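Local coordinates for oligopeptide-binding protein oppA (Lactococcus lactis, PDB 3DRF) that captures oligopeptides as the venus-fly-trap receptor of the OppABCDF ABC transporter and serves their uptake into the cell, at residues Val37-Asp42 with Asp56-Thr61; Ser41-Lys46 with Leu447-Ser452; Glu256-Ala261 with Ser270-Ile275; Lys293-Gln298 with Thr546-Arg551. All blocks are in the same frame, centred on the assembly; numbering follows the deposited sequence.

From the N terminus, strand 34-40 runs straight into contact 1, which closes a short loop onto helix 57-62. Contact 2 starts from the same piece of chain, shares Ser41 and Asp42 with it, and closes a span of about 400 residues onto the start of helix 450-458. Contact 3 falls within that span; its short loop carries helix 263-268 and leads from strand 252-258 to strand 274-276. These two strands flank strand 34-40 in one mixed sheet, so contacts 1 and 3 share it. Contact 4 pairs strands 292-307 and 536-549 of another sheet, and its segments alternate with those of contact 2. Asp273 and Arg551 form a salt bridge between contacts 3 and 4.

Contact 1 (Val37-Asp42 with Asp56-Thr61); sequences VAYQSD and DATFAT
Strand 37-40 and helix 57-61 run nearly antiparallel, at 167°, with Tyr39 and Thr58 closest in the backbone and their CA atoms 6.9 Å apart. Tyr39 carries the contact. Its CG is anti to the backbone N (chi1 -166°), and the ring reaches across to the helix. Thr58 CA lies over one face in a CH-pi contact, 4.1 Å from the Tyr39 ring centroid. Thr58 OG1 comes to 3.5 Å from Tyr39 CE2. One turn on, Thr61 crosses the ring side chain at about a right angle, and its CG2 approaches Tyr39 CD1 at 3.6 Å. Thr61 OG1 turns back along the helix and donates to Ala57 O. A water bridges the two segments: it donates to Ser41 OG at 2.7 Å and is hydrogen-bonded to Thr58 OG1 at 2.8 Å. Ser41 OG in turn donates to Ser43 O. Asp56 sets the start of the helix, since its OD2 accepts from Phe59 N at 2.9 Å. This is an N-cap. The backbone of Ala57 is hydrogen-bonded to the bound peptide, so this strand-to-helix packing lies at the peptide-binding site of the receptor.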
# COMPACT_ATOMS: atom_id res chain seq x y z
N VAL A 37 19.06 11.99 -3.50
CA VAL A 37 18.35 10.78 -3.13
C VAL A 37 17.70 10.17 -4.37
O VAL A 37 17.29 10.85 -5.24
CB VAL A 37 17.22 11.11 -2.08
CG1 VAL A 37 16.64 9.83 -1.47
CG2 VAL A 37 17.76 11.98 -0.95
N ALA A 38 17.62 8.85 -4.39
CA ALA A 38 16.84 8.13 -5.38
C ALA A 38 15.91 7.08 -4.76
O ALA A 38 16.13 6.59 -3.69
CB ALA A 38 17.77 7.47 -6.48
N TYR A 39 14.89 6.75 -5.54
CA TYR A 39 14.04 5.57 -5.31
C TYR A 39 14.21 4.61 -6.48
O TYR A 39 14.14 5.01 -7.60
CB TYR A 39 12.56 6.01 -5.12
CG TYR A 39 11.70 4.92 -4.54
CD1 TYR A 39 11.42 4.85 -3.18
CD2 TYR A 39 11.20 3.90 -5.35
CE1 TYR A 39 10.65 3.81 -2.67
CE2 TYR A 39 10.46 2.92 -4.86
CZ TYR A 39 10.21 2.87 -3.53
OH TYR A 39 9.43 1.84 -3.05
N GLN A 40 14.43 3.36 -6.15
CA GLN A 40 14.59 2.34 -7.18
C GLN A 40 13.24 1.97 -7.81
O GLN A 40 12.35 1.50 -7.17
CB GLN A 40 15.27 1.10 -6.59
CG GLN A 40 15.65 0.08 -7.71
CD GLN A 40 16.32 -1.13 -7.11
OE1 GLN A 40 15.69 -2.05 -6.67
NE2 GLN A 40 17.64 -1.10 -7.10
N SER A 41 13.18 2.25 -9.09
CA SER A 41 11.99 1.99 -9.85
C SER A 41 12.33 1.82 -11.32
O SER A 41 12.98 2.63 -11.87
CB SER A 41 11.01 3.19 -9.70
OG SER A 41 9.84 2.99 -10.48
N ASP A 42 11.83 0.76 -11.91
CA ASP A 42 11.95 0.54 -13.35
C ASP A 42 10.86 1.26 -14.18
O ASP A 42 10.97 1.38 -15.36
CB ASP A 42 11.99 -0.98 -13.66
CG ASP A 42 13.32 -1.63 -13.20
OD1 ASP A 42 14.28 -0.97 -13.34
OD2 ASP A 42 13.30 -2.69 -12.64
N ASP A 56 0.47 4.37 -5.31
CA ASP A 56 1.77 3.66 -5.29
C ASP A 56 2.74 4.17 -4.24
O ASP A 56 2.78 5.33 -3.86
CB ASP A 56 2.39 3.77 -6.70
CG ASP A 56 2.72 5.23 -7.07
OD1 ASP A 56 1.77 5.92 -7.45
OD2 ASP A 56 3.84 5.65 -6.95
N ALA A 57 3.55 3.25 -3.77
CA ALA A 57 4.52 3.49 -2.72
C ALA A 57 5.71 4.32 -3.24
O ALA A 57 6.33 5.00 -2.49
CB ALA A 57 4.99 2.13 -2.17
N THR A 58 5.99 4.22 -4.51
CA THR A 58 7.13 4.95 -5.13
C THR A 58 6.96 6.46 -4.92
O THR A 58 7.77 7.10 -4.31
CB THR A 58 7.21 4.61 -6.60
OG1 THR A 58 7.51 3.23 -6.73
CG2 THR A 58 8.33 5.39 -7.30
N PHE A 59 5.86 7.01 -5.38
CA PHE A 59 5.68 8.46 -5.23
C PHE A 59 5.37 8.86 -3.76
O PHE A 59 5.82 9.88 -3.28
CB PHE A 59 4.61 9.06 -6.17
CG PHE A 59 4.71 10.53 -6.17
CD1 PHE A 59 5.79 11.14 -6.73
CD2 PHE A 59 3.85 11.27 -5.36
CE1 PHE A 59 5.92 12.55 -6.61
CE2 PHE A 59 4.01 12.62 -5.26
CZ PHE A 59 4.98 13.23 -5.84
N ALA A 60 4.63 8.02 -3.04
CA ALA A 60 4.41 8.30 -1.63
C ALA A 60 5.75 8.50 -0.90
O ALA A 60 5.91 9.37 -0.18
CB ALA A 60 3.61 7.16 -0.97
N THR A 61 6.72 7.65 -1.22
CA THR A 61 8.05 7.75 -0.62
C THR A 61 8.80 9.02 -1.11
O THR A 61 9.30 9.75 -0.32
CB THR A 61 8.88 6.52 -0.89
OG1 THR A 61 8.23 5.39 -0.30
CG2 THR A 61 10.25 6.66 -0.25
O HOH W 1 7.43 2.54 -9.44

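Contact 2 (Ser41-Lys46 with Leu447-Ser452)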
# COMPACT_ATOMS: atom_id res chain seq x y z
N SER A 41 13.18 2.25 -9.09
CA SER A 41 11.99 1.99 -9.85
C SER A 41 12.33 1.82 -11.32
O SER A 41 12.98 2.63 -11.87
CB SER A 41 11.01 3.19 -9.70
OG SER A 41 9.84 2.99 -10.48
N ASP A 42 11.83 0.76 -11.91
CA ASP A 42 11.95 0.54 -13.35
C ASP A 42 10.86 1.26 -14.18
O ASP A 42 10.97 1.38 -15.36
CB ASP A 42 11.99 -0.98 -13.66
CG ASP A 42 13.32 -1.63 -13.20
OD1 ASP A 42 14.28 -0.97 -13.34
OD2 ASP A 42 13.30 -2.69 -12.64
N SER A 43 9.83 1.72 -13.51
CA SER A 43 8.78 2.53 -14.15
C SER A 43 8.93 4.03 -13.85
O SER A 43 9.42 4.41 -12.84
CB SER A 43 7.40 2.10 -13.64
OG SER A 43 7.06 0.82 -14.10
N PRO A 44 8.44 4.87 -14.74
CA PRO A 44 8.43 6.31 -14.49
C PRO A 44 7.66 6.66 -13.21
O PRO A 44 6.65 6.07 -12.88
CB PRO A 44 7.71 6.88 -15.74
CG PRO A 44 7.85 5.87 -16.76
CD PRO A 44 7.91 4.53 -16.06
N MET A 45 8.14 7.69 -12.54
CA MET A 45 7.45 8.28 -11.41
C MET A 45 6.07 8.80 -11.85
O MET A 45 5.91 9.33 -12.89
CB MET A 45 8.35 9.46 -10.97
CG MET A 45 7.80 10.17 -9.78
SD MET A 45 8.75 11.64 -9.35
CE MET A 45 8.33 12.81 -10.71
N LYS A 46 5.09 8.61 -11.01
CA LYS A 46 3.73 9.15 -11.22
C LYS A 46 3.51 10.19 -10.12
O LYS A 46 3.06 9.90 -9.05
CB LYS A 46 2.68 8.05 -11.13
CG LYS A 46 2.73 7.11 -12.27
CD LYS A 46 1.68 6.06 -12.10
CE LYS A 46 0.22 6.62 -11.87
NZ LYS A 46 -0.23 7.36 -12.99
N LEU A 447 6.57 -10.24 -18.98
CA LEU A 447 6.31 -9.60 -17.68
C LEU A 447 5.67 -8.24 -17.87
O LEU A 447 5.94 -7.55 -18.78
CB LEU A 447 7.64 -9.47 -16.93
CG LEU A 447 8.38 -10.78 -16.60
CD1 LEU A 447 9.67 -10.39 -15.78
CD2 LEU A 447 7.48 -11.73 -15.84
N MET A 448 4.81 -7.86 -16.95
CA MET A 448 4.00 -6.65 -17.09
C MET A 448 4.65 -5.47 -16.37
O MET A 448 5.01 -5.55 -15.24
CB MET A 448 2.60 -6.93 -16.50
CG MET A 448 1.58 -5.80 -16.84
SD MET A 448 -0.11 -6.19 -16.36
CE MET A 448 -0.52 -7.43 -17.60
N GLU A 449 4.75 -4.36 -17.07
CA GLU A 449 5.27 -3.08 -16.51
C GLU A 449 4.35 -2.58 -15.35
O GLU A 449 3.16 -2.72 -15.39
CB GLU A 449 5.36 -2.04 -17.65
CG GLU A 449 5.96 -0.67 -17.23
CD GLU A 449 4.93 0.32 -16.72
OE1 GLU A 449 3.79 0.26 -17.15
OE2 GLU A 449 5.32 1.14 -15.91
N PHE A 450 4.99 -2.04 -14.34
CA PHE A 450 4.30 -1.73 -13.08
C PHE A 450 3.10 -0.74 -13.18
O PHE A 450 2.06 -1.03 -12.71
CB PHE A 450 5.29 -1.25 -12.03
CG PHE A 450 4.63 -0.85 -10.71
CD1 PHE A 450 4.08 -1.79 -9.83
CD2 PHE A 450 4.57 0.47 -10.35
CE1 PHE A 450 3.49 -1.37 -8.61
CE2 PHE A 450 4.01 0.86 -9.14
CZ PHE A 450 3.46 -0.05 -8.29
N ASN A 451 3.31 0.41 -13.82
CA ASN A 451 2.21 1.38 -13.94
C ASN A 451 1.03 0.78 -14.72
O ASN A 451 -0.08 0.97 -14.34
CB ASN A 451 2.70 2.72 -14.56
CG ASN A 451 3.68 3.49 -13.68
OD1 ASN A 451 3.70 3.38 -12.49
ND2 ASN A 451 4.51 4.28 -14.33
N SER A 452 1.32 0.04 -15.78
CA SER A 452 0.29 -0.68 -16.55
C SER A 452 -0.47 -1.67 -15.67
O SER A 452 -1.70 -1.76 -15.71
CB SER A 452 0.93 -1.41 -17.73
OG SER A 452 1.39 -0.50 -18.71
O HOH W 2 7.98 -1.75 -14.40
O HOH W 3 5.74 4.29 -10.83
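Ser43 OG donates to Glu449 OE2 in a short bond of 2.5 Å. The hydroxyl meets the anti side of the carboxylate, 26° out of its plane. Next to it, Asn451 ND2 donates to Pro44 O at 3.1 Å. That bond is nearly straight, lies in the amide plane of Asn451, and uses a lone pair of the carbonyl. Lys46 runs past Asn451 in the opposite direction, with Lys46 CD 3.4 Å from Asn451 OD1. Two waters join this shell. One donates to Ser43 OG and accepts from Phe450 N. The other donates to both Pro44 O and Asn451 OD1, so each end of the Asn451 amide is tied to the same carbonyl, directly or through water. The glutamate is positioned by its own helix start. Its chain bends at chi2 (-89°), which folds the carboxylate back over the first turn of helix 450-458. There it acts as the N-cap. Glu449 OE1 accepts from Ser452 N at 2.8 Å. Glu449 OE2 accepts from Asn451 N at 3.0 Å. Ser43 OG and Asn451 N reach OE2 from the same face. Further out, Met45 packs on Phe59 and Met62 of helix 57-62. Phe450 packs on the backbone of the bound peptide. The bonds to Glu449, together with the helix N terminus, would probably favour its charged form.

Contact 3 (Glu256-Ala261 with Ser270-Ile275); sequences EVVSTA and SKYDII
The Glu256 carboxyl carbon lies at the edge of the Tyr272 ring, in its plane, and so does a water. Over one face of the ring is Lys271 CG, 3.8 Å above the plane and shifted toward the rim. The carboxylate is turned 77° against the ring. Tyr272 OH donates to Glu256 OE1 at 2.5 Å, on the anti side of the carboxylate and 16° out of its plane. Glu256 stays extended beyond CG (chi2 -173°), and this carries its carboxylate up to the phenol. The water at the ring edge donates to Tyr272 OH and to Val257 O, each at 2.8 Å. The phenol oxygen therefore gives one bond and receives another. A second water donates to Glu256 OE1 and accepts from Lys271 NZ. The two charged atoms, Glu256 OE1 and Lys271 NZ, remain 4.5 Å apart, too far for a salt bridge, and the water links them. These segments are not paired directly. Strand 34-40 lies between strands 252-258 and 274-276 in a mixed sheet, and helix 263-268 belongs to the connection from one to the other. Strand 34-40 is parallel to both, so this is a beta-alpha-beta crossover with one strand between. Val258 bridges the gap over that middle strand. Its CB meets Tyr272 CE2 at 4.0 Å, the two side chains passing in opposite directions. Val258 CG1 touches Ile275 CG2 at 4.1 Å, and here the side chains cross at about a right angle. Tyr272 and Val258 both rest on Ala38 of the middle strand. Helix 263-268 covers the cluster, with Ala266 on Tyr272 and Leu267 on Ile275.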
# COMPACT_ATOMS: atom_id res chain seq x y z
N GLU A 256 15.13 11.39 -7.30
CA GLU A 256 15.05 10.88 -8.66
C GLU A 256 14.66 9.42 -8.68
O GLU A 256 15.07 8.70 -7.80
CB GLU A 256 16.42 11.05 -9.41
CG GLU A 256 16.97 12.47 -9.46
CD GLU A 256 18.20 12.58 -10.34
OE1 GLU A 256 18.84 11.61 -10.72
OE2 GLU A 256 18.48 13.72 -10.64
N VAL A 257 14.12 8.89 -9.72
CA VAL A 257 14.05 7.43 -9.87
C VAL A 257 15.36 6.94 -10.49
O VAL A 257 16.05 7.68 -11.18
CB VAL A 257 12.81 6.92 -10.66
CG1 VAL A 257 11.52 7.15 -9.86
CG2 VAL A 257 12.73 7.53 -12.05
N VAL A 258 15.73 5.73 -10.14
CA VAL A 258 16.86 5.00 -10.71
C VAL A 258 16.51 3.54 -10.95
O VAL A 258 15.80 2.92 -10.16
CB VAL A 258 18.10 5.08 -9.79
CG1 VAL A 258 17.82 4.39 -8.46
CG2 VAL A 258 19.31 4.46 -10.48
N SER A 259 16.84 3.01 -12.14
CA SER A 259 16.45 1.64 -12.49
C SER A 259 17.16 0.61 -11.62
O SER A 259 18.21 0.89 -11.03
CB SER A 259 16.77 1.35 -13.94
OG SER A 259 18.17 1.23 -14.12
N THR A 260 16.60 -0.59 -11.56
CA THR A 260 17.22 -1.66 -10.82
C THR A 260 18.61 -2.01 -11.37
O THR A 260 19.54 -2.24 -10.61
CB THR A 260 16.31 -2.88 -10.83
OG1 THR A 260 14.99 -2.45 -10.48
CG2 THR A 260 16.80 -3.93 -9.87
N ALA A 261 18.75 -2.00 -12.70
CA ALA A 261 20.03 -2.39 -13.36
C ALA A 261 21.12 -1.35 -13.21
O ALA A 261 22.26 -1.67 -13.34
CB ALA A 261 19.77 -2.67 -14.84
N SER A 270 28.92 7.38 -6.63
CA SER A 270 28.40 8.45 -5.74
C SER A 270 27.38 9.36 -6.41
O SER A 270 27.26 10.51 -6.06
CB SER A 270 29.57 9.29 -5.17
OG SER A 270 30.28 8.58 -4.22
N LYS A 271 26.65 8.84 -7.36
CA LYS A 271 25.58 9.58 -8.00
C LYS A 271 24.45 9.95 -7.01
O LYS A 271 23.85 10.99 -7.14
CB LYS A 271 25.02 8.78 -9.16
CG LYS A 271 23.94 9.46 -10.05
CD LYS A 271 23.66 8.65 -11.30
CE LYS A 271 22.42 9.09 -12.04
NZ LYS A 271 22.67 10.30 -12.66
N TYR A 272 24.21 9.08 -6.03
CA TYR A 272 23.22 9.31 -4.97
C TYR A 272 23.83 9.13 -3.60
O TYR A 272 24.62 8.24 -3.41
CB TYR A 272 22.01 8.37 -5.15
CG TYR A 272 21.35 8.57 -6.51
CD1 TYR A 272 20.71 9.78 -6.82
CD2 TYR A 272 21.35 7.59 -7.48
CE1 TYR A 272 20.13 9.97 -8.01
CE2 TYR A 272 20.77 7.81 -8.69
CZ TYR A 272 20.15 8.99 -8.95
OH TYR A 272 19.56 9.24 -10.16
N ASP A 273 23.44 9.95 -2.66
CA ASP A 273 23.78 9.79 -1.26
C ASP A 273 22.99 8.69 -0.59
O ASP A 273 23.47 8.03 0.29
CB ASP A 273 23.56 11.09 -0.47
CG ASP A 273 24.42 12.23 -0.97
OD1 ASP A 273 25.64 12.04 -0.92
OD2 ASP A 273 23.92 13.26 -1.36
N ILE A 274 21.74 8.52 -1.01
CA ILE A 274 20.80 7.55 -0.41
C ILE A 274 20.01 6.96 -1.56
O ILE A 274 19.61 7.69 -2.41
CB ILE A 274 19.84 8.29 0.53
CG1 ILE A 274 20.59 8.99 1.70
CG2 ILE A 274 18.74 7.35 1.05
CD1 ILE A 274 19.73 9.83 2.57
N ILE A 275 19.77 5.64 -1.55
CA ILE A 275 18.76 5.00 -2.41
C ILE A 275 17.80 4.16 -1.59
O ILE A 275 18.19 3.32 -0.85
CB ILE A 275 19.40 4.11 -3.54
CG1 ILE A 275 20.48 4.89 -4.35
CG2 ILE A 275 18.27 3.57 -4.42
CD1 ILE A 275 21.13 4.08 -5.42
O HOH W 4 21.56 12.22 -11.14
O HOH W 5 18.56 7.87 -12.37

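Contact 4 (Lys293-Gln298 with Thr546-Arg551); sequences KVLGQQ and TPVNKR
Leu295 rises from one face of the strand pair, beside Val548. Its CB passes Thr546 O at 3.8 Å. A chi1 of -53° sets Leu295 CG opposite the carbonyl carbon, which brings it within 3.9 Å of Val548 CG2. At the tip, Leu295 CD1 comes to 3.7 Å from the same Val548 CG2. The two side chains lie on the same face of the sheet but are not partners in register. Leu295 pairs with Thr546, and Val548 with Lys293. Both are antiparallel hydrogen-bonded pairs. Lys293 N donates to Val548 O and Val548 N to Lys293 O, each at 2.9 Å. The bonds between Leu295 and Thr546 run likewise in both directions. Between them, Val294 and Pro547 form a non-hydrogen-bonded pair, with their CA atoms 4.3 Å apart. Proline has no N-H to give, and toward strand 292-307 a non-hydrogen-bonded position needs none. Pro547 CA instead makes a CA-H...O contact with Lys293 O. At the end of the strand, Asn549 OD1 accepts from Arg551 N in an Asx turn. Val294 and Pro547 face helix 283-287, both on Val286. On the Leu295 face, Met555 and Leu557 cover the leucine, and Thr546 OG1 is hydrogen-bonded to Asn276 OD1 of strand 274-276.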
# COMPACT_ATOMS: atom_id res chain seq x y z
N LYS A 293 27.04 3.35 4.93
CA LYS A 293 26.40 2.72 6.09
C LYS A 293 25.09 2.09 5.56
O LYS A 293 24.46 2.68 4.75
CB LYS A 293 26.11 3.81 7.13
CG LYS A 293 25.46 3.32 8.41
CD LYS A 293 25.36 4.40 9.46
CE LYS A 293 24.62 3.93 10.64
NZ LYS A 293 24.52 4.99 11.69
N VAL A 294 24.72 0.92 5.99
CA VAL A 294 23.48 0.29 5.53
C VAL A 294 22.49 0.18 6.67
O VAL A 294 22.75 -0.52 7.63
CB VAL A 294 23.77 -1.07 4.92
CG1 VAL A 294 22.51 -1.68 4.39
CG2 VAL A 294 24.82 -0.94 3.79
N LEU A 295 21.40 0.93 6.58
CA LEU A 295 20.38 0.95 7.61
C LEU A 295 19.36 -0.14 7.33
O LEU A 295 19.27 -0.55 6.24
CB LEU A 295 19.70 2.32 7.63
CG LEU A 295 20.63 3.55 7.75
CD1 LEU A 295 19.78 4.81 7.74
CD2 LEU A 295 21.36 3.41 9.05
N GLY A 296 18.60 -0.54 8.33
CA GLY A 296 17.60 -1.62 8.20
C GLY A 296 16.37 -1.35 9.04
O GLY A 296 16.39 -0.60 9.97
N GLN A 297 15.29 -2.02 8.67
CA GLN A 297 14.08 -2.04 9.48
C GLN A 297 13.22 -3.24 9.08
O GLN A 297 13.31 -3.77 8.01
CB GLN A 297 13.28 -0.72 9.31
CG GLN A 297 12.65 -0.58 7.87
CD GLN A 297 11.89 0.72 7.52
OE1 GLN A 297 11.43 0.81 6.47
NE2 GLN A 297 11.88 1.69 8.39
N GLN A 298 12.37 -3.66 10.01
CA GLN A 298 11.25 -4.55 9.65
C GLN A 298 10.32 -3.82 8.71
O GLN A 298 9.91 -2.75 8.98
CB GLN A 298 10.44 -4.95 10.87
CG GLN A 298 11.20 -5.73 11.92
CD GLN A 298 10.26 -6.22 13.02
OE1 GLN A 298 9.76 -5.46 13.75
NE2 GLN A 298 10.00 -7.50 13.02
N THR A 546 18.54 0.41 3.42
CA THR A 546 18.84 1.64 2.69
C THR A 546 20.32 1.95 2.87
O THR A 546 20.76 2.15 3.96
CB THR A 546 18.03 2.81 3.26
OG1 THR A 546 16.66 2.60 2.92
CG2 THR A 546 18.48 4.20 2.67
N PRO A 547 21.10 2.00 1.81
CA PRO A 547 22.46 2.51 1.94
C PRO A 547 22.51 4.07 2.02
O PRO A 547 21.77 4.75 1.39
CB PRO A 547 23.14 2.03 0.64
CG PRO A 547 22.04 2.01 -0.37
CD PRO A 547 20.78 1.64 0.41
N VAL A 548 23.40 4.55 2.87
CA VAL A 548 23.56 5.96 3.16
C VAL A 548 25.05 6.32 3.08
O VAL A 548 25.83 5.76 3.79
CB VAL A 548 23.01 6.31 4.57
CG1 VAL A 548 23.18 7.80 4.81
CG2 VAL A 548 21.52 5.88 4.69
N ASN A 549 25.41 7.26 2.22
CA ASN A 549 26.82 7.72 2.09
C ASN A 549 27.27 8.21 3.45
O ASN A 549 26.57 8.85 4.16
CB ASN A 549 26.90 8.84 1.03
CG ASN A 549 28.30 9.32 0.78
OD1 ASN A 549 28.93 9.89 1.62
ND2 ASN A 549 28.74 9.12 -0.42
N LYS A 550 28.51 7.88 3.80
CA LYS A 550 29.07 8.31 5.09
C LYS A 550 29.15 9.83 5.34
O LYS A 550 29.25 10.21 6.43
CB LYS A 550 30.41 7.58 5.41
CG LYS A 550 30.20 6.11 5.58
CD LYS A 550 31.46 5.41 6.02
CE LYS A 550 31.36 3.94 5.88
NZ LYS A 550 32.70 3.22 6.10
N ARG A 551 29.03 10.62 4.30
CA ARG A 551 29.02 12.05 4.47
C ARG A 551 27.69 12.56 5.10
O ARG A 551 27.64 13.63 5.64
CB ARG A 551 29.31 12.78 3.15
CG ARG A 551 28.06 12.93 2.25
CD ARG A 551 28.38 13.73 1.03
NE ARG A 551 27.21 14.11 0.25
CZ ARG A 551 26.85 15.35 -0.04
NH1 ARG A 551 27.52 16.37 0.43
NH2 ARG A 551 25.77 15.57 -0.75